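CRISPR pre-crRNA endoribonuclease Cas5d (Mannheimia succiniciproducens, PDB 3KG4) processes CRISPR precursor transcripts as a metal-independent endoribonuclease of the Cas5 family, serving adaptive immunity against mobile genetic elements. Local coordinates at residues A[55-60]-A[117-122]. Numbering follows the deposited sequence.
Sequences IDKIYV and VIEAHA
The imidazole of His121 meets the carboxylate of Asp56 edge-on, the two planes only 4° apart; His121 ND1 gives its hydrogen to the syn lone pair of Asp56 OD2 at 2.7 Å, and the bond is almost straight. The phenol of Tyr59 is likewise used at its edge, where Val117 O and Glu119 OE1 lie near its plane. Tyr59 OH donates to Glu119 OE1 (2.8 Å), reaching that oxygen from above a carboxylate turned 47° from the ring. Glu119 holds CG opposite its own amide nitrogen (chi1 -172°) and stays extended, which carries it alongside Lys57; Glu119 OE2 sits 3.4 Å from Lys57 CD, and a water links it to NZ, supplementing a long salt bridge. Arg8 of strand 7-13 also forms a salt bridge with OE1, so this buried carboxylate has partners on both oxygens. On the face opposite Lys57, Tyr59 and Glu119, Ile55 CD1 touches Ile118 CG2 (3.9 Å) and Ala120 CB, and helix 35-45 packs against them. In the backbone ladder, Glu119 O accepts from both Asp56 N (2.8 Å) and Lys57 N (3.1 Å), a classic beta bulge that turns Asp56 toward the strand of His121. It joins the second and third strands of the ferredoxin-like fold of RAMP proteins.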
loop_
_atom_site.group_PDB
_atom_site.type_symbol
_atom_site.label_atom_id
_atom_site.label_comp_id
_atom_site.label_asym_id
_atom_site.label_seq_id
_atom_site.Cartn_x
_atom_site.Cartn_y
_atom_site.Cartn_z
ATOM N N ILE A 55 -3.853 5.928 4.254
ATOM C CA ILE A 55 -2.486 5.877 3.749
ATOM C C ILE A 55 -1.958 7.313 3.683
ATOM O O ILE A 55 -2.621 8.209 3.122
ATOM C CB ILE A 55 -2.390 5.209 2.370
ATOM C CG1 ILE A 55 -3.066 3.829 2.373
ATOM C CG2 ILE A 55 -0.933 4.977 1.950
ATOM C CD1 ILE A 55 -2.571 2.898 3.457
ATOM N N ASP A 56 -0.772 7.517 4.237
ATOM C CA ASP A 56 -0.128 8.844 4.243
ATOM C C ASP A 56 1.023 8.936 3.247
ATOM O O ASP A 56 1.178 9.950 2.534
ATOM C CB ASP A 56 0.357 9.178 5.648
ATOM C CG ASP A 56 -0.766 9.224 6.641
ATOM O OD1 ASP A 56 -1.730 9.967 6.395
ATOM O OD2 ASP A 56 -0.696 8.484 7.658
ATOM N N LYS A 57 1.878 7.946 3.235
ATOM C CA LYS A 57 3.024 7.970 2.329
ATOM C C LYS A 57 3.260 6.578 1.760
ATOM O O LYS A 57 3.062 5.587 2.437
ATOM C CB LYS A 57 4.288 8.458 3.062
ATOM C CG LYS A 57 4.225 9.915 3.581
ATOM C CD LYS A 57 5.502 10.268 4.311
ATOM C CE LYS A 57 5.605 11.775 4.704
ATOM N NZ LYS A 57 6.896 11.868 5.488
ATOM N N ILE A 58 3.733 6.511 0.531
ATOM C CA ILE A 58 4.221 5.275 -0.045
ATOM C C ILE A 58 5.654 5.518 -0.483
ATOM O O ILE A 58 5.894 6.326 -1.380
ATOM C CB ILE A 58 3.361 4.849 -1.303
ATOM C CG1 ILE A 58 1.904 4.573 -0.884
ATOM C CG2 ILE A 58 4.011 3.691 -1.997
ATOM C CD1 ILE A 58 0.884 4.641 -2.063
ATOM N N TYR A 59 6.591 4.814 0.136
ATOM C CA TYR A 59 7.987 4.831 -0.265
ATOM C C TYR A 59 8.244 3.746 -1.281
ATOM O O TYR A 59 7.980 2.574 -1.014
ATOM C CB TYR A 59 8.890 4.566 0.926
ATOM C CG TYR A 59 8.793 5.556 2.041
ATOM C CD1 TYR A 59 9.747 6.564 2.203
ATOM C CD2 TYR A 59 7.739 5.502 2.945
ATOM C CE1 TYR A 59 9.652 7.461 3.293
ATOM C CE2 TYR A 59 7.626 6.391 3.984
ATOM C CZ TYR A 59 8.593 7.349 4.181
ATOM O OH TYR A 59 8.432 8.194 5.268
ATOM N N VAL A 60 8.796 4.122 -2.425
ATOM C CA VAL A 60 9.074 3.201 -3.510
ATOM C C VAL A 60 10.554 2.912 -3.533
ATOM O O VAL A 60 11.353 3.813 -3.815
ATOM C CB VAL A 60 8.694 3.782 -4.885
ATOM C CG1 VAL A 60 9.013 2.780 -5.966
ATOM C CG2 VAL A 60 7.249 4.135 -4.907
ATOM N N VAL A 117 7.585 0.888 1.386
ATOM C CA VAL A 117 7.114 1.152 2.746
ATOM C C VAL A 117 5.803 1.885 2.650
ATOM O O VAL A 117 5.661 2.882 1.893
ATOM C CB VAL A 117 8.115 1.992 3.598
ATOM C CG1 VAL A 117 7.573 2.182 5.014
ATOM C CG2 VAL A 117 9.424 1.264 3.640
ATOM N N ILE A 118 4.839 1.392 3.423
ATOM C CA ILE A 118 3.533 2.017 3.582
ATOM C C ILE A 118 3.483 2.693 4.928
ATOM O O ILE A 118 3.706 2.039 5.977
ATOM C CB ILE A 118 2.432 0.961 3.565
ATOM C CG1 ILE A 118 2.509 0.134 2.281
ATOM C CG2 ILE A 118 1.070 1.616 3.803
ATOM C CD1 ILE A 118 2.595 0.973 0.997
ATOM N N GLU A 119 3.221 3.996 4.904
ATOM C CA GLU A 119 3.093 4.770 6.112
ATOM C C GLU A 119 1.642 5.194 6.224
ATOM O O GLU A 119 1.113 5.766 5.284
ATOM C CB GLU A 119 4.010 5.986 6.050
ATOM C CG GLU A 119 4.092 6.742 7.325
ATOM C CD GLU A 119 5.239 7.798 7.266
ATOM O OE1 GLU A 119 6.410 7.424 7.089
ATOM O OE2 GLU A 119 4.932 8.995 7.413
ATOM N N ALA A 120 1.023 4.925 7.368
ATOM C CA ALA A 120 -0.413 5.036 7.552
ATOM C C ALA A 120 -0.769 5.359 8.995
ATOM O O ALA A 120 0.054 5.141 9.920
ATOM C CB ALA A 120 -1.126 3.664 7.134
ATOM N N HIS A 121 -1.990 5.827 9.189
ATOM C CA HIS A 121 -2.550 5.948 10.522
ATOM C C HIS A 121 -4.000 5.443 10.522
ATOM O O HIS A 121 -4.602 5.190 9.448
ATOM C CB HIS A 121 -2.456 7.409 11.005
ATOM C CG HIS A 121 -3.308 8.363 10.239
ATOM N ND1 HIS A 121 -2.911 8.954 9.055
ATOM C CD2 HIS A 121 -4.543 8.833 10.494
ATOM C CE1 HIS A 121 -3.881 9.739 8.616
ATOM N NE2 HIS A 121 -4.889 9.664 9.466
ATOM N N ALA A 122 -4.561 5.285 11.716
ATOM C CA ALA A 122 -5.952 4.845 11.880
ATOM C C ALA A 122 -6.876 6.029 12.192
ATOM O O ALA A 122 -6.470 6.972 12.862
ATOM C CB ALA A 122 -6.037 3.766 13.010
HETATM O O HOH W 1 7.148 10.179 7.999
#